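PDB 4CP6: choline binding protein PCPA from Streptococcus pneumoniae, which is a pneumococcal surface antigen with a leucine-rich repeat region, probably held on the cell wall by choline binding and possibly involved in adhesion. Local coordinates for residues Y263-L274 with F286-I297; E375-F383 with I398-S407. One frame throughout, in Å; residues are numbered along the deposited sequence. Where two conformers were deposited one is given.

How the contacts relate
Contact 1 joins two coils of the leucine-rich repeat solenoid and contact 2 joins a late coil to helix 396-405; they follow one another along the chain without nesting or crossing. From the N terminus, 263-274 runs into strand 273-275, and after 11 intervening residues 286-297 repeats the same path into strand 296-298, so two successive coils lie side by side. The chain then winds on through further parallel strands to contact 2, where 375-383, around the short strand 377-378, meets 398-407, most of helix 396-405 and the two residues after it, once a loop through strand 390-393 closes. The centres of contacts 1 and 2 are about 30 Å apart, the nearest atoms of the two contacts about 17 Å.

Contact 1 (Y263-L274 with F286-I297); sequences YSFNKNSYLKKL and FAFADAIKLEEI
Y263 and F286 share one first torsion, CG anti to the carbonyl carbon (chi1 -73° and -69°), which makes their side chains run alongside each other in the same direction. The two ring planes are close to parallel, yet displaced so far that little of one ring covers the other: F286 CB sits over the middle of the Y263 ring, 3.5 Å from its centroid, while Y263 OH hangs over the F286 ring and is hydrogen-bonded to R207 NE. Next along, K267 bends at chi2 (-67°) and brings NZ to 2.8 Å from D290 OD2, a salt bridge in which NZ comes from above the carboxylate plane. Backbone bonds tie the coils together; K272 O takes both E295 N, at 2.8 Å, and E296 N. Inside, F288 CE1 touches L274 CD2 at 3.6 Å, and L294 CD1 packs on L274 CB. N268 OD1 accepts from L271 N at 2.9 Å, an Asx motif, and a water also bound to K293 N reaches the same oxygen. These are neighbouring coils of a leucine-rich repeat solenoid: K273 and L274 pair in parallel with E296 and I297, strand 250-252 flanks 273-275 in the same sheet, and F265 and F288 both reach strand 259-260.

Contact 2 (E375-F383 with I398-S407); sequences EFSVKKDTF and IKDVLKSNLS
F376 lies across I398 at about a right angle, its CB 3.7 Å from I398 CG1. With CG anti to the backbone N (chi1 -171°), the ring reaches the helix, where I398 CG2 sits off-centre over it and V401 CG1 stands at its edge, close to the ring plane. V401 also sets both methyls against the backbone: its CG2 is 3.7 Å from F376 O. Two residues on, past S377, V378 divides its branches between two turns of the helix. CG2 meets V401 CG1 at 3.8 Å and also touches L402 CD2, while CG1 packs on N405 CB. At the far end F383 crosses L402 and L406 obliquely; its CD2 is 3.8 Å from L406 CD2, and its ring also meets F391 edge-to-face.

No direct hydrogen bond joins the two segments, so the polar connection passes through water. One water lies in hydrogen-bonding reach of K380 O and F383 O and accepts from S407 N at 2.9 Å, just beyond the helix end. Nearby, K380 CA approaches N405 O at 3.3 Å in a CA-H...O contact, and the extended K380 chain runs past S404 O. The turn from K379 to T382 is braced from within: K379 N donates to T382 OG1 at 2.8 Å, and the single proton of that hydroxyl can at most be shared between the carbonyls of L352 and P353.

L402 continues inward to F391 and V393 of strand 390-393 and to I369 of strand 366-369. A helix thus stands between the last two parallel strands, 390-393 and 412-414, with I398, V401 and L402 packed on the preceding coil: a helix-bearing final coil near the C-terminal end of a leucine-rich repeat solenoid.

Contact 1 (Y263-L274 with F286-I297)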
loop_
_atom_site.group_PDB
_atom_site.type_symbol
_atom_site.label_atom_id
_atom_site.label_comp_id
_atom_site.label_asym_id
_atom_site.label_seq_id
_atom_site.Cartn_x
_atom_site.Cartn_y
_atom_site.Cartn_z
ATOM N N TYR A 263 -1.770 5.786 4.322
ATOM C CA TYR A 263 -1.349 5.922 2.918
ATOM C C TYR A 263 -2.483 6.387 1.976
ATOM O O TYR A 263 -2.315 6.326 0.742
ATOM C CB TYR A 263 -0.759 4.583 2.414
ATOM C CG TYR A 263 0.610 4.294 2.994
ATOM C CD1 TYR A 263 0.754 3.603 4.197
ATOM C CD2 TYR A 263 1.764 4.736 2.352
ATOM C CE1 TYR A 263 2.012 3.327 4.720
ATOM C CE2 TYR A 263 3.027 4.458 2.865
ATOM C CZ TYR A 263 3.142 3.769 4.057
ATOM O OH TYR A 263 4.424 3.491 4.525
ATOM N N SER A 264 -3.579 6.932 2.532
ATOM C CA SER A 264 -4.712 7.278 1.671
ATOM C C SER A 264 -4.461 8.343 0.607
ATOM O O SER A 264 -5.164 8.309 -0.413
ATOM C CB SER A 264 -5.935 7.663 2.482
ATOM O OG SER A 264 -5.619 8.638 3.470
ATOM N N PHE A 265 -3.547 9.308 0.824
ATOM C CA PHE A 265 -3.202 10.333 -0.191
ATOM C C PHE A 265 -1.720 10.217 -0.507
ATOM O O PHE A 265 -1.096 11.189 -0.954
ATOM C CB PHE A 265 -3.524 11.782 0.284
ATOM C CG PHE A 265 -4.990 12.088 0.436
ATOM C CD1 PHE A 265 -5.718 11.578 1.511
ATOM C CD2 PHE A 265 -5.644 12.913 -0.481
ATOM C CE1 PHE A 265 -7.073 11.911 1.683
ATOM C CE2 PHE A 265 -6.991 13.250 -0.302
ATOM C CZ PHE A 265 -7.707 12.724 0.758
ATOM N N ASN A 266 -1.141 9.033 -0.323
ATOM C CA ASN A 266 0.266 8.838 -0.613
ATOM C C ASN A 266 0.560 9.104 -2.093
ATOM O O ASN A 266 -0.198 8.667 -2.956
ATOM C CB ASN A 266 0.666 7.415 -0.243
ATOM C CG ASN A 266 2.117 7.112 -0.372
ATOM O OD1 ASN A 266 3.003 7.897 0.085
ATOM N ND2 ASN A 266 2.398 5.954 -0.840
ATOM N N LYS A 267 1.696 9.747 -2.369
ATOM C CA LYS A 267 2.195 10.045 -3.729
ATOM C C LYS A 267 1.283 10.973 -4.509
ATOM O O LYS A 267 1.418 11.055 -5.727
ATOM C CB LYS A 267 2.437 8.739 -4.532
ATOM C CG LYS A 267 3.443 7.757 -3.902
ATOM C CD LYS A 267 4.848 8.399 -3.941
ATOM C CE LYS A 267 5.968 7.599 -3.361
ATOM N NZ LYS A 267 7.212 8.421 -3.409
ATOM N N ASN A 268 0.373 11.656 -3.849
ATOM C CA ASN A 268 -0.580 12.496 -4.542
ATOM C C ASN A 268 0.127 13.528 -5.416
ATOM O O ASN A 268 0.973 14.280 -4.927
ATOM C CB ASN A 268 -1.477 13.154 -3.533
ATOM C CG ASN A 268 -2.598 13.880 -4.210
ATOM O OD1 ASN A 268 -2.404 14.987 -4.707
ATOM N ND2 ASN A 268 -3.726 13.200 -4.394
ATOM N N SER A 269 -0.256 13.611 -6.703
ATOM C CA SER A 269 0.423 14.472 -7.652
ATOM C C SER A 269 -0.253 15.808 -7.946
ATOM O O SER A 269 0.444 16.715 -8.419
ATOM C CB SER A 269 0.558 13.729 -8.985
ATOM O OG SER A 269 1.321 12.534 -8.882
ATOM N N TYR A 270 -1.567 15.943 -7.714
ATOM C CA TYR A 270 -2.276 17.122 -8.209
ATOM C C TYR A 270 -3.019 17.936 -7.201
ATOM O O TYR A 270 -3.289 19.114 -7.459
ATOM C CB TYR A 270 -3.261 16.696 -9.321
ATOM C CG TYR A 270 -2.568 16.042 -10.489
ATOM C CD1 TYR A 270 -1.686 16.759 -11.296
ATOM C CD2 TYR A 270 -2.731 14.683 -10.752
ATOM C CE1 TYR A 270 -1.004 16.145 -12.342
ATOM C CE2 TYR A 270 -2.087 14.071 -11.824
ATOM C CZ TYR A 270 -1.222 14.804 -12.618
ATOM O OH TYR A 270 -0.562 14.189 -13.662
ATOM N N LEU A 271 -3.429 17.343 -6.072
ATOM C CA LEU A 271 -4.227 18.086 -5.119
ATOM C C LEU A 271 -3.468 19.249 -4.468
ATOM O O LEU A 271 -2.403 19.032 -3.897
ATOM C CB LEU A 271 -4.724 17.083 -4.053
ATOM C CG LEU A 271 -5.742 17.571 -3.062
ATOM C CD1 LEU A 271 -7.040 18.035 -3.760
ATOM C CD2 LEU A 271 -6.086 16.482 -2.063
ATOM N N LYS A 272 -4.055 20.461 -4.484
ATOM C CA LYS A 272 -3.452 21.638 -3.873
ATOM C C LYS A 272 -4.162 22.080 -2.625
ATOM O O LYS A 272 -3.517 22.625 -1.734
ATOM C CB LYS A 272 -3.453 22.830 -4.870
ATOM C CG LYS A 272 -2.620 22.590 -6.122
ATOM C CD LYS A 272 -2.636 23.827 -7.063
ATOM C CE LYS A 272 -1.591 23.636 -8.140
ATOM N NZ LYS A 272 -1.486 24.814 -9.060
ATOM N N LYS A 273 -5.493 21.898 -2.532
ATOM C CA LYS A 273 -6.250 22.357 -1.382
ATOM C C LYS A 273 -7.150 21.232 -0.896
ATOM O O LYS A 273 -7.932 20.689 -1.684
ATOM C CB LYS A 273 -7.072 23.605 -1.774
ATOM C CG LYS A 273 -7.962 24.150 -0.657
ATOM C CD LYS A 273 -8.646 25.447 -1.073
ATOM C CE LYS A 273 -9.633 25.888 -0.017
ATOM N NZ LYS A 273 -10.400 27.085 -0.441
ATOM N N LEU A 274 -7.027 20.884 0.376
ATOM C CA LEU A 274 -7.822 19.807 0.955
ATOM C C LEU A 274 -8.551 20.330 2.159
ATOM O O LEU A 274 -7.933 20.897 3.079
ATOM C CB LEU A 274 -6.906 18.648 1.329
ATOM C CG LEU A 274 -7.546 17.462 2.042
ATOM C CD1 LEU A 274 -8.678 16.820 1.182
ATOM C CD2 LEU A 274 -6.498 16.422 2.331
ATOM N N PHE A 286 1.355 7.967 7.244
ATOM C CA PHE A 286 1.714 8.301 5.869
ATOM C C PHE A 286 0.531 8.824 5.058
ATOM O O PHE A 286 0.585 8.782 3.816
ATOM C CB PHE A 286 2.362 7.098 5.168
ATOM C CG PHE A 286 3.734 6.702 5.657
ATOM C CD1 PHE A 286 3.879 5.929 6.801
ATOM C CD2 PHE A 286 4.871 7.060 4.942
ATOM C CE1 PHE A 286 5.146 5.548 7.244
ATOM C CE2 PHE A 286 6.139 6.686 5.390
ATOM C CZ PHE A 286 6.262 5.942 6.539
ATOM N N ALA A 287 -0.543 9.336 5.714
ATOM C CA ALA A 287 -1.701 9.723 4.910
ATOM C C ALA A 287 -1.352 10.679 3.780
ATOM O O ALA A 287 -1.876 10.497 2.679
ATOM C CB ALA A 287 -2.786 10.330 5.778
ATOM N N PHE A 288 -0.515 11.706 4.035
ATOM C CA PHE A 288 -0.178 12.686 3.001
ATOM C C PHE A 288 1.259 12.566 2.576
ATOM O O PHE A 288 1.802 13.514 1.978
ATOM C CB PHE A 288 -0.524 14.125 3.439
ATOM C CG PHE A 288 -1.867 14.267 4.103
ATOM C CD1 PHE A 288 -3.039 14.045 3.389
ATOM C CD2 PHE A 288 -1.961 14.600 5.447
ATOM C CE1 PHE A 288 -4.283 14.150 4.020
ATOM C CE2 PHE A 288 -3.208 14.706 6.073
ATOM C CZ PHE A 288 -4.349 14.444 5.351
ATOM N N ALA A 289 1.900 11.417 2.831
ATOM C CA ALA A 289 3.295 11.262 2.468
ATOM C C ALA A 289 3.507 11.450 0.970
ATOM O O ALA A 289 2.848 10.815 0.159
ATOM C CB ALA A 289 3.839 9.911 2.930
ATOM N N ASP A 290 4.414 12.346 0.599
ATOM C CA ASP A 290 4.724 12.635 -0.812
ATOM C C ASP A 290 3.499 13.159 -1.596
ATOM O O ASP A 290 3.435 12.979 -2.827
ATOM C CB ASP A 290 5.424 11.465 -1.507
ATOM C CG ASP A 290 6.778 11.118 -0.902
ATOM O OD1 ASP A 290 7.419 12.020 -0.304
ATOM O OD2 ASP A 290 7.206 9.946 -1.045
ATOM N N ALA A 291 2.567 13.860 -0.914
ATOM C CA ALA A 291 1.500 14.595 -1.621
ATOM C C ALA A 291 2.210 15.910 -1.941
ATOM O O ALA A 291 2.276 16.841 -1.105
ATOM C CB ALA A 291 0.300 14.824 -0.720
ATOM N N ILE A 292 2.820 15.958 -3.133
ATOM C CA ILE A 292 3.793 17.018 -3.451
ATOM C C ILE A 292 3.221 18.327 -3.973
ATOM O O ILE A 292 3.995 19.296 -4.123
ATOM C CB ILE A 292 4.880 16.484 -4.395
ATOM C CG1 ILE A 292 4.306 16.057 -5.774
ATOM C CG2 ILE A 292 5.654 15.334 -3.735
ATOM C CD1 ILE A 292 5.402 15.679 -6.811
ATOM N N LYS A 293 1.910 18.407 -4.200
ATOM C CA LYS A 293 1.334 19.685 -4.613
ATOM C C LYS A 293 0.458 20.320 -3.521
ATOM O O LYS A 293 0.032 21.460 -3.667
ATOM C CB LYS A 293 0.509 19.537 -5.894
ATOM C CG LYS A 293 1.358 19.549 -7.158
ATOM C CD LYS A 293 0.486 20.103 -8.278
ATOM C CE LYS A 293 0.969 19.855 -9.679
ATOM N NZ LYS A 293 0.108 20.603 -10.654
ATOM N N LEU A 294 0.198 19.596 -2.399
ATOM C CA LEU A 294 -0.674 20.082 -1.336
ATOM C C LEU A 294 -0.140 21.383 -0.759
ATOM O O LEU A 294 0.990 21.399 -0.276
ATOM C CB LEU A 294 -0.819 19.016 -0.240
ATOM C CG LEU A 294 -1.823 19.317 0.855
ATOM C CD1 LEU A 294 -3.279 19.289 0.310
ATOM C CD2 LEU A 294 -1.660 18.325 2.011
ATOM N N GLU A 295 -0.917 22.461 -0.848
ATOM C CA GLU A 295 -0.497 23.783 -0.368
ATOM C C GLU A 295 -1.181 24.132 0.926
ATOM O O GLU A 295 -0.622 24.836 1.771
ATOM C CB GLU A 295 -0.847 24.856 -1.411
ATOM C CG GLU A 295 -0.019 24.740 -2.680
ATOM C CD GLU A 295 -0.379 25.711 -3.789
ATOM O OE1 GLU A 295 -1.321 26.512 -3.591
ATOM O OE2 GLU A 295 0.231 25.614 -4.880
ATOM N N GLU A 296 -2.446 23.700 1.048
ATOM C CA GLU A 296 -3.256 24.024 2.196
ATOM C C GLU A 296 -4.136 22.869 2.596
ATOM O O GLU A 296 -4.667 22.168 1.755
ATOM C CB GLU A 296 -4.098 25.296 1.977
ATOM C CG GLU A 296 -4.731 25.454 0.622
ATOM C CD GLU A 296 -5.371 26.817 0.426
ATOM O OE1 GLU A 296 -6.202 27.219 1.273
ATOM O OE2 GLU A 296 -5.052 27.474 -0.590
ATOM N N ILE A 297 -4.244 22.669 3.903
ATOM C CA ILE A 297 -5.090 21.633 4.469
ATOM C C ILE A 297 -5.851 22.186 5.640
ATOM O O ILE A 297 -5.245 22.824 6.505
ATOM C CB ILE A 297 -4.289 20.365 4.806
ATOM C CG1 ILE A 297 -5.256 19.230 5.252
ATOM C CG2 ILE A 297 -3.205 20.645 5.872
ATOM C CD1 ILE A 297 -4.607 17.974 5.399
HETATM O O HOH W 1 -0.566 16.942 -3.672
HETATM O O HOH W 2 -2.654 20.274 -9.903
HETATM O O HOH W 3 1.060 23.409 -10.123
HETATM O O HOH W 4 -0.028 26.828 -7.282
#

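Contact 2 (E375-F383 with I398-S407)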
loop_
_atom_site.group_PDB
_atom_site.type_symbol
_atom_site.label_atom_id
_atom_site.label_comp_id
_atom_site.label_asym_id
_atom_site.label_seq_id
_atom_site.Cartn_x
_atom_site.Cartn_y
_atom_site.Cartn_z
ATOM N N GLU A 375 1.777 23.180 33.362
ATOM C CA GLU A 375 2.425 21.867 33.246
ATOM C C GLU A 375 2.923 21.555 31.821
ATOM O O GLU A 375 3.293 20.405 31.548
ATOM C CB GLU A 375 1.447 20.744 33.687
ATOM C CG GLU A 375 0.624 21.008 34.944
ATOM C CD GLU A 375 1.400 21.228 36.229
ATOM O OE1 GLU A 375 2.093 20.286 36.676
ATOM O OE2 GLU A 375 1.295 22.337 36.801
ATOM N N PHE A 376 2.945 22.561 30.916
ATOM C CA PHE A 376 3.356 22.392 29.507
ATOM C C PHE A 376 4.673 21.640 29.416
ATOM O O PHE A 376 5.629 22.023 30.082
ATOM C CB PHE A 376 3.511 23.773 28.846
ATOM C CG PHE A 376 3.728 23.693 27.352
ATOM C CD1 PHE A 376 2.660 23.501 26.489
ATOM C CD2 PHE A 376 5.002 23.779 26.814
ATOM C CE1 PHE A 376 2.857 23.392 25.117
ATOM C CE2 PHE A 376 5.191 23.687 25.436
ATOM C CZ PHE A 376 4.123 23.469 24.606
ATOM N N SER A 377 4.749 20.607 28.560
ATOM C CA SER A 377 5.975 19.845 28.445
ATOM C C SER A 377 6.460 19.637 27.010
ATOM O O SER A 377 5.668 19.477 26.067
ATOM C CB SER A 377 5.837 18.512 29.172
ATOM O OG SER A 377 4.917 17.662 28.517
ATOM N N VAL A 378 7.789 19.593 26.876
ATOM C CA VAL A 378 8.539 19.430 25.627
ATOM C C VAL A 378 9.677 18.470 25.976
ATOM O O VAL A 378 10.236 18.559 27.083
ATOM C CB VAL A 378 9.127 20.814 25.196
ATOM C CG1 VAL A 378 10.015 20.712 23.961
ATOM C CG2 VAL A 378 8.009 21.834 24.957
ATOM N N LYS A 379 10.063 17.603 25.037
ATOM C CA LYS A 379 11.228 16.741 25.238
ATOM C C LYS A 379 12.398 17.346 24.501
ATOM O O LYS A 379 12.212 18.175 23.587
ATOM C CB LYS A 379 10.971 15.312 24.707
ATOM C CG LYS A 379 9.810 14.568 25.392
ATOM C CD LYS A 379 10.093 14.265 26.863
ATOM C CE LYS A 379 9.266 13.113 27.386
ATOM N NZ LYS A 379 9.341 13.003 28.870
ATOM N N LYS A 380 13.623 16.907 24.835
ATOM C CA LYS A 380 14.781 17.454 24.152
ATOM C C LYS A 380 14.839 17.091 22.668
ATOM O O LYS A 380 15.503 17.779 21.894
ATOM C CB LYS A 380 16.070 17.059 24.859
ATOM C CG LYS A 380 16.237 17.912 26.112
ATOM C CD LYS A 380 17.488 17.567 26.853
ATOM C CE LYS A 380 17.632 18.425 28.083
ATOM N NZ LYS A 380 18.631 17.804 29.004
ATOM N N ASP A 381 14.109 16.033 22.264
ATOM C CA ASP A 381 14.042 15.649 20.857
ATOM C C ASP A 381 12.685 15.932 20.232
ATOM O O ASP A 381 12.388 15.402 19.159
ATOM C CB ASP A 381 14.483 14.189 20.648
ATOM C CG ASP A 381 13.679 13.200 21.442
ATOM O OD1 ASP A 381 12.705 13.612 22.095
ATOM O OD2 ASP A 381 13.992 11.993 21.369
ATOM N N THR A 382 11.844 16.772 20.870
ATOM C CA THR A 382 10.574 17.163 20.248
ATOM C C THR A 382 10.863 17.893 18.925
ATOM O O THR A 382 10.249 17.587 17.891
ATOM C CB THR A 382 9.805 18.067 21.207
ATOM O OG1 THR A 382 9.362 17.284 22.320
ATOM C CG2 THR A 382 8.599 18.735 20.548
ATOM N N PHE A 383 11.769 18.872 18.977
ATOM C CA PHE A 383 12.124 19.687 17.821
ATOM C C PHE A 383 13.538 19.429 17.362
ATOM O O PHE A 383 14.470 19.355 18.184
ATOM C CB PHE A 383 12.026 21.182 18.212
ATOM C CG PHE A 383 10.621 21.624 18.526
ATOM C CD1 PHE A 383 9.687 21.805 17.514
ATOM C CD2 PHE A 383 10.234 21.901 19.838
ATOM C CE1 PHE A 383 8.379 22.198 17.810
ATOM C CE2 PHE A 383 8.941 22.353 20.125
ATOM C CZ PHE A 383 8.024 22.498 19.108
ATOM N N ILE A 398 6.337 28.847 29.756
ATOM C CA ILE A 398 6.476 28.060 28.521
ATOM C C ILE A 398 7.792 28.414 27.787
ATOM O O ILE A 398 8.475 27.514 27.299
ATOM C CB ILE A 398 5.209 28.169 27.682
ATOM C CG1 ILE A 398 4.103 27.387 28.420
ATOM C CG2 ILE A 398 5.431 27.604 26.246
ATOM C CD1 ILE A 398 2.658 27.637 27.915
ATOM N N LYS A 399 8.218 29.700 27.812
ATOM C CA LYS A 399 9.509 30.090 27.256
ATOM C C LYS A 399 10.623 29.345 28.016
ATOM O O LYS A 399 11.563 28.858 27.386
ATOM C CB LYS A 399 9.680 31.634 27.357
ATOM C CG LYS A 399 11.066 32.126 26.966
ATOM C CD LYS A 399 11.069 33.628 26.704
ATOM C CE LYS A 399 12.433 34.127 26.295
ATOM N NZ LYS A 399 12.318 35.498 25.733
ATOM N N ASP A 400 10.525 29.256 29.360
ATOM C CA ASP A 400 11.543 28.551 30.156
ATOM C C ASP A 400 11.613 27.084 29.775
ATOM O O ASP A 400 12.696 26.502 29.679
ATOM C CB ASP A 400 11.260 28.661 31.668
ATOM C CG ASP A 400 11.349 30.063 32.239
ATOM O OD1 ASP A 400 11.988 30.928 31.601
ATOM O OD2 ASP A 400 10.799 30.282 33.336
ATOM N N VAL A 401 10.442 26.464 29.576
ATOM C CA VAL A 401 10.407 25.053 29.167
ATOM C C VAL A 401 11.086 24.894 27.790
ATOM O O VAL A 401 11.945 24.002 27.600
ATOM C CB VAL A 401 8.951 24.534 29.161
ATOM C CG1 VAL A 401 8.871 23.185 28.447
ATOM C CG2 VAL A 401 8.407 24.440 30.589
ATOM N N LEU A 402 10.756 25.758 26.839
ATOM C CA LEU A 402 11.427 25.684 25.527
ATOM C C LEU A 402 12.928 25.901 25.622
ATOM O O LEU A 402 13.688 25.103 25.074
ATOM C CB LEU A 402 10.854 26.694 24.546
ATOM C CG LEU A 402 9.513 26.370 23.943
ATOM C CD1 LEU A 402 9.029 27.535 23.107
ATOM C CD2 LEU A 402 9.584 25.085 23.047
ATOM N N LYS A 403 13.384 26.953 26.335
ATOM C CA LYS A 403 14.812 27.209 26.459
ATOM C C LYS A 403 15.566 26.033 27.058
ATOM O O LYS A 403 16.728 25.804 26.716
ATOM C CB LYS A 403 15.069 28.421 27.352
ATOM C CG LYS A 403 14.732 29.752 26.702
ATOM C CD LYS A 403 14.820 30.901 27.708
ATOM C CE LYS A 403 16.192 31.531 27.791
ATOM N NZ LYS A 403 16.153 32.834 28.507
ATOM N N SER A 404 14.920 25.321 27.994
ATOM C CA SER A 404 15.567 24.221 28.672
ATOM C C SER A 404 15.665 22.958 27.799
ATOM O O SER A 404 16.541 22.122 28.027
ATOM C CB SER A 404 14.809 23.901 29.947
ATOM O OG SER A 404 15.463 22.874 30.662
ATOM N N ASN A 405 14.785 22.812 26.792
ATOM C CA ASN A 405 14.703 21.588 25.988
ATOM C C ASN A 405 15.136 21.730 24.550
ATOM O O ASN A 405 15.507 20.714 23.943
ATOM C CB ASN A 405 13.293 21.022 26.068
ATOM C CG ASN A 405 12.972 20.591 27.477
ATOM O OD1 ASN A 405 12.286 21.304 28.256
ATOM N ND2 ASN A 405 13.548 19.493 27.884
ATOM N N LEU A 406 15.126 22.938 24.005
ATOM C CA LEU A 406 15.518 23.144 22.610
ATOM C C LEU A 406 16.996 22.941 22.384
ATOM O O LEU A 406 17.817 23.495 23.131
ATOM C CB LEU A 406 15.154 24.541 22.104
ATOM C CG LEU A 406 13.697 24.809 21.792
ATOM C CD1 LEU A 406 13.480 26.289 21.604
ATOM C CD2 LEU A 406 13.250 24.023 20.533
ATOM N N SER A 407 17.355 22.232 21.300
ATOM C CA SER A 407 18.758 22.027 20.964
ATOM C C SER A 407 19.353 23.265 20.306
ATOM O O SER A 407 20.577 23.318 20.084
ATOM C CB SER A 407 18.907 20.851 20.010
ATOM O OG SER A 407 18.154 21.082 18.823
HETATM O O HOH W 5 15.338 20.290 20.583
HETATM O O HOH W 6 15.887 22.283 17.278
#